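Local coordinates for pectate lyase/Amb allergen (Acidovorax citrulli, PDB 4HWV), which probably cleaves pectate, the acidic polysaccharide of plant cell walls, as a calcium-binding lyase of polysaccharide lyase family 1 with a right-handed beta-helix fold, at residues R138-K143 with P210-T215; H347-Y352 with Y460-E465. All coordinates share one frame; numbering follows the deposited sequence.

Interaction 1: residues R138-K143 with P210-T215; sequences RTVSGK and PQWDPT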
ATOM      1  N   ARG A 138      -7.741  16.707 -30.470  1.00 13.53           N
ATOM      2  CA  ARG A 138      -6.615  17.559 -30.138  1.00 12.86           C
ATOM      3  C   ARG A 138      -6.231  17.370 -28.689  1.00 10.73           C
ATOM      4  O   ARG A 138      -7.035  16.912 -27.873  1.00 10.14           O
ATOM      5  CB  ARG A 138      -6.955  19.029 -30.404  1.00 15.29           C
ATOM      6  CG  ARG A 138      -8.131  19.537 -29.592  1.00 17.73           C
ATOM      7  CD  ARG A 138      -8.493  20.979 -29.945  1.00 20.13           C
ATOM      8  NE  ARG A 138      -9.655  21.436 -29.187  1.00 22.51           N
ATOM      9  CZ  ARG A 138      -9.833  22.685 -28.761  1.00 24.23           C
ATOM     10  NH1 ARG A 138      -8.922  23.614 -29.003  1.00 25.22           N
ATOM     11  NH2 ARG A 138     -10.924  22.999 -28.079  1.00 25.00           N
ATOM     12  N   THR A 139      -4.989  17.722 -28.387  1.00  9.91           N
ATOM     13  CA  THR A 139      -4.470  17.703 -27.034  1.00 10.09           C
ATOM     14  C   THR A 139      -5.190  18.759 -26.190  1.00  9.08           C
ATOM     15  O   THR A 139      -5.839  19.665 -26.727  1.00  9.19           O
ATOM     16  CB  THR A 139      -2.976  17.985 -27.057  1.00 10.77           C
ATOM     17  OG1 THR A 139      -2.755  19.210 -27.765  1.00 11.26           O
ATOM     18  CG2 THR A 139      -2.243  16.849 -27.783  1.00 11.19           C
ATOM     19  N   VAL A 140      -5.110  18.637 -24.868  1.00  9.37           N
ATOM     20  CA  VAL A 140      -5.796  19.589 -24.014  1.00  9.94           C
ATOM     21  C   VAL A 140      -5.058  20.911 -23.946  1.00  9.90           C
ATOM     22  O   VAL A 140      -3.827  20.963 -24.068  1.00 10.26           O
ATOM     23  CB  VAL A 140      -6.044  19.031 -22.584  1.00 10.65           C
ATOM     24  CG1 VAL A 140      -6.936  17.796 -22.635  1.00  9.79           C
ATOM     25  CG2 VAL A 140      -4.721  18.708 -21.886  1.00 12.10           C
ATOM     26  N   SER A 141      -5.823  21.980 -23.740  1.00  9.13           N
ATOM     27  CA  SER A 141      -5.258  23.319 -23.604  1.00  9.07           C
ATOM     28  C   SER A 141      -6.252  24.158 -22.818  1.00  8.84           C
ATOM     29  O   SER A 141      -7.378  23.740 -22.596  1.00  9.27           O
ATOM     30  CB  SER A 141      -5.018  23.945 -24.976  1.00 10.40           C
ATOM     31  OG  SER A 141      -6.262  24.243 -25.605  1.00 11.80           O
ATOM     32  N   GLY A 142      -5.847  25.353 -22.406  1.00  8.72           N
ATOM     33  CA  GLY A 142      -6.747  26.231 -21.685  1.00  8.86           C
ATOM     34  C   GLY A 142      -6.487  26.228 -20.188  1.00  8.69           C
ATOM     35  O   GLY A 142      -5.574  25.565 -19.676  1.00  8.53           O
ATOM     36  N   LYS A 143      -7.350  26.940 -19.482  1.00  9.16           N
ATOM     37  CA  LYS A 143      -7.126  27.290 -18.095  1.00  9.16           C
ATOM     38  C   LYS A 143      -6.923  26.095 -17.141  1.00  8.13           C
ATOM     39  O   LYS A 143      -5.942  26.087 -16.414  1.00  7.41           O
ATOM     40  CB  LYS A 143      -8.228  28.241 -17.603  1.00 10.73           C
ATOM     41  CG  LYS A 143      -8.229  28.490 -16.108  1.00 12.51           C
ATOM     42  CD  LYS A 143      -9.288  29.518 -15.749  1.00 14.12           C
ATOM     43  CE  LYS A 143      -9.421  29.662 -14.260  1.00 15.45           C
ATOM     44  NZ  LYS A 143     -10.434  30.711 -13.956  1.00 16.34           N
ATOM     45  N   PRO A 210      -1.519  13.958 -12.914  1.00  4.00           N
ATOM     46  CA  PRO A 210      -1.479  13.297 -14.224  1.00  4.40           C
ATOM     47  C   PRO A 210      -2.245  14.104 -15.262  1.00  4.53           C
ATOM     48  O   PRO A 210      -3.214  14.802 -14.929  1.00  5.15           O
ATOM     49  CB  PRO A 210      -2.176  11.957 -13.958  1.00  5.54           C
ATOM     50  CG  PRO A 210      -3.075  12.251 -12.811  1.00  6.30           C
ATOM     51  CD  PRO A 210      -2.327  13.205 -11.939  1.00  5.17           C
ATOM     52  N   GLN A 211      -1.811  14.002 -16.511  1.00  4.96           N
ATOM     53  CA  GLN A 211      -2.418  14.735 -17.596  1.00  5.44           C
ATOM     54  C   GLN A 211      -3.283  13.792 -18.397  1.00  5.05           C
ATOM     55  O   GLN A 211      -2.880  12.673 -18.698  1.00  5.78           O
ATOM     56  CB  GLN A 211      -1.336  15.295 -18.508  1.00  6.01           C
ATOM     57  CG  GLN A 211      -1.873  16.123 -19.678  1.00  6.58           C
ATOM     58  CD  GLN A 211      -0.799  16.353 -20.724  1.00  8.24           C
ATOM     59  OE1 GLN A 211      -0.240  15.393 -21.268  1.00  9.79           O
ATOM     60  NE2 GLN A 211      -0.486  17.623 -20.995  1.00  8.91           N
ATOM     61  N   TRP A 212      -4.470  14.261 -18.768  1.00  5.65           N
ATOM     62  CA  TRP A 212      -5.278  13.520 -19.727  1.00  6.26           C
ATOM     63  C   TRP A 212      -4.845  13.905 -21.144  1.00  7.45           C
ATOM     64  O   TRP A 212      -4.861  15.083 -21.500  1.00  8.90           O
ATOM     65  CB  TRP A 212      -6.767  13.809 -19.534  1.00  6.65           C
ATOM     66  CG  TRP A 212      -7.640  13.180 -20.580  1.00  6.56           C
ATOM     67  CD1 TRP A 212      -8.355  13.834 -21.545  1.00  6.86           C
ATOM     68  CD2 TRP A 212      -7.919  11.778 -20.760  1.00  6.26           C
ATOM     69  NE1 TRP A 212      -9.039  12.929 -22.324  1.00  7.45           N
ATOM     70  CE2 TRP A 212      -8.802  11.663 -21.859  1.00  6.70           C
ATOM     71  CE3 TRP A 212      -7.506  10.609 -20.099  1.00  7.07           C
ATOM     72  CZ2 TRP A 212      -9.267  10.428 -22.322  1.00  7.29           C
ATOM     73  CZ3 TRP A 212      -7.973   9.380 -20.554  1.00  6.80           C
ATOM     74  CH2 TRP A 212      -8.847   9.301 -21.669  1.00  7.02           C
ATOM     75  N   ASP A 213      -4.411  12.933 -21.935  1.00  7.88           N
ATOM     76  CA  ASP A 213      -4.066  13.216 -23.322  1.00  8.71           C
ATOM     77  C   ASP A 213      -5.115  12.535 -24.184  1.00  8.35           C
ATOM     78  O   ASP A 213      -5.048  11.322 -24.383  1.00  8.20           O
ATOM     79  CB  ASP A 213      -2.677  12.691 -23.685  1.00  9.92           C
ATOM     80  CG  ASP A 213      -2.304  12.978 -25.138  1.00 11.02           C
ATOM     81  OD1 ASP A 213      -3.147  13.458 -25.940  1.00 11.17           O
ATOM     82  OD2 ASP A 213      -1.138  12.721 -25.492  1.00 13.85           O
ATOM     83  N   PRO A 214      -6.082  13.313 -24.712  1.00  8.83           N
ATOM     84  CA  PRO A 214      -7.160  12.732 -25.531  1.00  9.52           C
ATOM     85  C   PRO A 214      -6.662  11.967 -26.757  1.00  9.73           C
ATOM     86  O   PRO A 214      -7.382  11.113 -27.255  1.00 10.31           O
ATOM     87  CB  PRO A 214      -7.966  13.958 -25.990  1.00  9.21           C
ATOM     88  CG  PRO A 214      -7.631  15.044 -24.992  1.00  8.73           C
ATOM     89  CD  PRO A 214      -6.215  14.774 -24.546  1.00  8.95           C
ATOM     90  N   THR A 215      -5.472  12.291 -27.249  1.00  9.67           N
ATOM     91  CA  THR A 215      -4.954  11.714 -28.488  1.00 10.29           C
ATOM     92  C   THR A 215      -4.096  10.477 -28.266  1.00 10.54           C
ATOM     93  O   THR A 215      -3.797   9.755 -29.213  1.00 11.21           O
ATOM     94  CB  THR A 215      -4.160  12.761 -29.330  1.00 11.09           C
ATOM     95  OG1 THR A 215      -2.915  13.079 -28.691  1.00 11.68           O
ATOM     96  CG2 THR A 215      -4.972  14.040 -29.511  1.00 11.91           C
TER
HETATM   97  O   HOH W   1      -3.336  16.469 -23.919  1.00 13.72           O
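Val140 holds CG1 opposite its own carbonyl carbon (chi1 -62°), which carries that methyl down onto Pro214, 3.6 Å from Pro214 CD, with the two side chains crossing nearly at a right angle. Both Val140 methyls rest against the carbonyl oxygen of Trp212, at equal distance, and CG1 also reaches the indole obliquely, 4.3 Å from Trp212 CD1. No direct hydrogen bond joins the segments. A water does the work instead, accepting from Val140 N at 3.0 Å and donating to Trp212 O at 3.2 Å. The loop between helices 131-134 and 143-159 is laid here over strand 211-213, which pairs antiparallel with 221-223. The far end of 210-215 is shaped by an Asx turn: Asp213 OD1 accepts from Thr215 N, 2.9 Å away and well above the carboxylate plane, and from Thr215 OG1 on its syn side. That hydroxyl stands between the backbone N and the carbonyl carbon of Thr215 (chi1 71°), while CG2, beside the backbone N, packs 3.7 Å from Arg138 C. Pro214 CG lies off the oxygen end of the Arg138 carbonyl, 3.5 Å from Arg138 O, an oxygen that is hydrogen-bonded to Trp134 NE1. Gln211 NE2 is hydrogen-bonded to Glu145 OE2 of helix 143-159.

Interaction 2: residues H347-Y352 with Y460-E465; sequences HLYNNY and YDYTLE
The chain of 460-465 runs roughly alongside 347-350, three strand residues and the one that follows, their end-to-end directions 26° apart, and closes in from 11.1 Å between the CA atoms of His347 and Tyr460 to 6.5 Å between those of Asn350 and Glu465. At the wide end the gap is bridged by rings. His347 extends away from its backbone N (chi1 -176°) and meets the Tyr460 hydroxyl at the imidazole edge, ND1 to OH 2.7 Å, in a hydrogen bond whose donor could be either partner. The same imidazole sets CE1 over one face of Tyr462, toward the rim and 3.3 Å from Tyr462 CZ, in a T-shaped pair with planes at 66°. Glu380 OE1 is hydrogen-bonded to both His347 NE2 and Tyr462 OH. Tyr349 takes CD2 of Tyr462 over the centre of its face, the two rings meeting obliquely, while Leu464 CD2 packs 3.7 Å from Tyr349 CD2. At the narrow end the Asn350 amide pairs with both the backbone N and the backbone O of Glu465: OD1 accepts from Glu465 N at 2.8 Å, and ND2 donates to Glu465 O at 2.9 Å. A water adds a link from Asn350 OD1 to Glu465 OE2, whose carboxylate also forms salt bridges with Arg473 and Arg477. An aromatic cluster and the two Asn350-Glu465 bonds thus join the loop between helices 438-445 and 470-477 to a strand of the right-handed parallel beta-helix.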
ATOM      1  N   HIS A 347      20.573  -7.145 -22.906  1.00  4.28           N
ATOM      2  CA  HIS A 347      20.789  -8.528 -22.515  1.00  3.83           C
ATOM      3  C   HIS A 347      19.992  -8.794 -21.245  1.00  4.35           C
ATOM      4  O   HIS A 347      20.174  -8.089 -20.256  1.00  5.21           O
ATOM      5  CB  HIS A 347      22.297  -8.707 -22.276  1.00  4.36           C
ATOM      6  CG  HIS A 347      22.735 -10.101 -21.948  1.00  4.07           C
ATOM      7  ND1 HIS A 347      23.942 -10.342 -21.326  1.00  4.78           N
ATOM      8  CD2 HIS A 347      22.182 -11.318 -22.188  1.00  5.26           C
ATOM      9  CE1 HIS A 347      24.126 -11.642 -21.205  1.00  5.14           C
ATOM     10  NE2 HIS A 347      23.068 -12.262 -21.705  1.00  5.43           N
ATOM     11  N   LEU A 348      19.114  -9.794 -21.274  1.00  4.09           N
ATOM     12  CA  LEU A 348      18.365 -10.186 -20.067  1.00  4.50           C
ATOM     13  C   LEU A 348      18.709 -11.636 -19.795  1.00  4.33           C
ATOM     14  O   LEU A 348      18.399 -12.506 -20.605  1.00  4.90           O
ATOM     15  CB  LEU A 348      16.844 -10.065 -20.260  1.00  6.21           C
ATOM     16  CG  LEU A 348      16.361  -8.660 -20.642  1.00  6.82           C
ATOM     17  CD1 LEU A 348      16.116  -8.565 -22.146  1.00  7.34           C
ATOM     18  CD2 LEU A 348      15.129  -8.251 -19.832  1.00  7.25           C
ATOM     19  N   TYR A 349      19.388 -11.895 -18.685  1.00  4.41           N
ATOM     20  CA  TYR A 349      19.710 -13.270 -18.345  1.00  5.02           C
ATOM     21  C   TYR A 349      19.454 -13.604 -16.886  1.00  4.72           C
ATOM     22  O   TYR A 349      19.627 -12.767 -16.013  1.00  5.08           O
ATOM     23  CB  TYR A 349      21.147 -13.649 -18.756  1.00  5.91           C
ATOM     24  CG  TYR A 349      22.311 -13.022 -18.006  1.00  6.73           C
ATOM     25  CD1 TYR A 349      22.829 -11.779 -18.374  1.00  6.90           C
ATOM     26  CD2 TYR A 349      22.952 -13.706 -16.969  1.00  7.50           C
ATOM     27  CE1 TYR A 349      23.934 -11.245 -17.722  1.00  8.55           C
ATOM     28  CE2 TYR A 349      24.044 -13.163 -16.307  1.00  8.59           C
ATOM     29  CZ  TYR A 349      24.527 -11.943 -16.689  1.00  8.97           C
ATOM     30  OH  TYR A 349      25.620 -11.401 -16.025  1.00 11.30           O
ATOM     31  N   ASN A 350      18.999 -14.829 -16.638  1.00  4.74           N
ATOM     32  CA  ASN A 350      18.832 -15.303 -15.264  1.00  4.90           C
ATOM     33  C   ASN A 350      17.958 -14.364 -14.431  1.00  4.56           C
ATOM     34  O   ASN A 350      18.297 -14.033 -13.291  1.00  4.76           O
ATOM     35  CB  ASN A 350      20.182 -15.503 -14.555  1.00  5.64           C
ATOM     36  CG  ASN A 350      20.995 -16.676 -15.095  1.00  6.22           C
ATOM     37  OD1 ASN A 350      22.208 -16.656 -14.979  1.00  6.85           O
ATOM     38  ND2 ASN A 350      20.333 -17.728 -15.617  1.00  7.27           N
ATOM     39  N   ASN A 351      16.843 -13.933 -15.008  1.00  4.55           N
ATOM     40  CA  ASN A 351      15.824 -13.234 -14.232  1.00  4.25           C
ATOM     41  C   ASN A 351      14.655 -14.178 -13.960  1.00  4.21           C
ATOM     42  O   ASN A 351      14.453 -15.149 -14.694  1.00  5.41           O
ATOM     43  CB  ASN A 351      15.327 -12.002 -14.985  1.00  4.55           C
ATOM     44  CG  ASN A 351      16.445 -11.059 -15.323  1.00  4.23           C
ATOM     45  OD1 ASN A 351      16.978 -10.365 -14.448  1.00  4.38           O
ATOM     46  ND2 ASN A 351      16.853 -11.057 -16.590  1.00  4.25           N
ATOM     47  N   TYR A 352      13.925 -13.904 -12.882  1.00  4.57           N
ATOM     48  CA  TYR A 352      12.731 -14.665 -12.530  1.00  5.08           C
ATOM     49  C   TYR A 352      11.529 -13.741 -12.637  1.00  4.50           C
ATOM     50  O   TYR A 352      11.402 -12.780 -11.870  1.00  5.13           O
ATOM     51  CB  TYR A 352      12.846 -15.194 -11.101  1.00  5.52           C
ATOM     52  CG  TYR A 352      11.614 -15.898 -10.579  1.00  6.16           C
ATOM     53  CD1 TYR A 352      10.796 -16.649 -11.417  1.00  6.63           C
ATOM     54  CD2 TYR A 352      11.292 -15.847  -9.235  1.00  6.43           C
ATOM     55  CE1 TYR A 352       9.678 -17.303 -10.928  1.00  7.72           C
ATOM     56  CE2 TYR A 352      10.171 -16.496  -8.736  1.00  7.33           C
ATOM     57  CZ  TYR A 352       9.375 -17.226  -9.592  1.00  7.95           C
ATOM     58  OH  TYR A 352       8.275 -17.898  -9.105  1.00 10.31           O
ATOM     59  N   TYR A 460      31.513  -8.611 -22.525  1.00  6.32           N
ATOM     60  CA  TYR A 460      31.791  -8.903 -21.125  1.00  6.15           C
ATOM     61  C   TYR A 460      31.652 -10.400 -20.897  1.00  6.90           C
ATOM     62  O   TYR A 460      30.936 -11.077 -21.633  1.00  7.54           O
ATOM     63  CB  TYR A 460      30.886  -8.112 -20.170  1.00  6.13           C
ATOM     64  CG  TYR A 460      29.403  -8.140 -20.460  1.00  5.01           C
ATOM     65  CD1 TYR A 460      28.587  -9.178 -20.013  1.00  5.04           C
ATOM     66  CD2 TYR A 460      28.820  -7.100 -21.158  1.00  5.06           C
ATOM     67  CE1 TYR A 460      27.213  -9.173 -20.272  1.00  5.15           C
ATOM     68  CE2 TYR A 460      27.479  -7.068 -21.415  1.00  4.60           C
ATOM     69  CZ  TYR A 460      26.671  -8.105 -20.967  1.00  4.45           C
ATOM     70  OH  TYR A 460      25.316  -8.056 -21.200  1.00  4.90           O
ATOM     71  N   ASP A 461      32.363 -10.910 -19.896  1.00  7.77           N
ATOM     72  CA  ASP A 461      32.269 -12.322 -19.544  1.00  8.64           C
ATOM     73  C   ASP A 461      31.126 -12.522 -18.567  1.00  8.46           C
ATOM     74  O   ASP A 461      30.905 -11.693 -17.686  1.00  9.62           O
ATOM     75  CB  ASP A 461      33.561 -12.778 -18.869  1.00  9.99           C
ATOM     76  CG  ASP A 461      34.741 -12.774 -19.804  1.00 11.76           C
ATOM     77  OD1 ASP A 461      34.569 -13.110 -20.987  1.00 13.47           O
ATOM     78  OD2 ASP A 461      35.851 -12.456 -19.349  1.00 12.59           O
ATOM     79  N   TYR A 462      30.421 -13.637 -18.685  1.00  7.10           N
ATOM     80  CA  TYR A 462      29.374 -13.977 -17.726  1.00  6.29           C
ATOM     81  C   TYR A 462      29.103 -15.466 -17.780  1.00  6.27           C
ATOM     82  O   TYR A 462      29.304 -16.101 -18.814  1.00  6.96           O
ATOM     83  CB  TYR A 462      28.085 -13.179 -18.009  1.00  5.94           C
ATOM     84  CG  TYR A 462      27.428 -13.507 -19.334  1.00  5.83           C
ATOM     85  CD1 TYR A 462      27.902 -12.953 -20.527  1.00  5.65           C
ATOM     86  CD2 TYR A 462      26.349 -14.392 -19.403  1.00  6.00           C
ATOM     87  CE1 TYR A 462      27.318 -13.254 -21.738  1.00  6.36           C
ATOM     88  CE2 TYR A 462      25.758 -14.694 -20.625  1.00  6.15           C
ATOM     89  CZ  TYR A 462      26.259 -14.121 -21.788  1.00  6.56           C
ATOM     90  OH  TYR A 462      25.707 -14.380 -23.015  1.00  7.17           O
ATOM     91  N   THR A 463      28.631 -15.999 -16.659  1.00  5.78           N
ATOM     92  CA  THR A 463      28.245 -17.398 -16.544  1.00  5.96           C
ATOM     93  C   THR A 463      26.743 -17.494 -16.300  1.00  6.60           C
ATOM     94  O   THR A 463      26.210 -16.841 -15.399  1.00  8.68           O
ATOM     95  CB  THR A 463      29.017 -18.051 -15.386  1.00  5.71           C
ATOM     96  OG1 THR A 463      30.409 -18.105 -15.739  1.00  6.64           O
ATOM     97  CG2 THR A 463      28.485 -19.457 -15.078  1.00  6.54           C
ATOM     98  N   LEU A 464      26.057 -18.278 -17.124  1.00  5.65           N
ATOM     99  CA  LEU A 464      24.624 -18.477 -16.948  1.00  5.78           C
ATOM    100  C   LEU A 464      24.356 -19.506 -15.871  1.00  6.01           C
ATOM    101  O   LEU A 464      24.823 -20.643 -15.991  1.00  7.24           O
ATOM    102  CB  LEU A 464      23.983 -18.973 -18.246  1.00  6.17           C
ATOM    103  CG  LEU A 464      23.982 -17.969 -19.392  1.00  6.79           C
ATOM    104  CD1 LEU A 464      23.465 -18.632 -20.670  1.00  7.21           C
ATOM    105  CD2 LEU A 464      23.144 -16.756 -19.047  1.00  6.62           C
ATOM    106  N   GLU A 465      23.573 -19.140 -14.850  1.00  6.12           N
ATOM    107  CA  GLU A 465      23.020 -20.111 -13.928  1.00  6.56           C
ATOM    108  C   GLU A 465      21.984 -20.933 -14.648  1.00  7.52           C
ATOM    109  O   GLU A 465      21.311 -20.462 -15.572  1.00  7.93           O
ATOM    110  CB  GLU A 465      22.335 -19.412 -12.766  1.00  7.51           C
ATOM    111  CG  GLU A 465      23.330 -18.746 -11.837  1.00  9.04           C
ATOM    112  CD  GLU A 465      22.652 -18.009 -10.698  1.00 10.59           C
ATOM    113  OE1 GLU A 465      22.323 -18.642  -9.669  1.00 10.36           O
ATOM    114  OE2 GLU A 465      22.452 -16.783 -10.831  1.00 13.00           O
TER
HETATM  115  O   HOH W   2      23.345 -15.301 -12.895  1.00 10.82           O

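How the interactions relate
Interactions 1 and 2 lie on opposite sides of the chain's centre, their own centres 42 Å apart and their nearest atoms about 27 Å apart, so neither touches the other. They also follow one another in sequence, 138-143 with 210-215 closing before 347-352 with 460-465 opens. Interaction 1 is nearer the metal: the side chain of Gln211 is about 13 Å from the bound calcium ion, held by Asp227, Asp278 and Asp282, and about 11 Å from the side chain of Asp278. Interaction 2 is remote from that site. Interaction 1 joins an interhelical loop to strand 211-213, interaction 2 a late loop to strand 345-356 of the beta-helix.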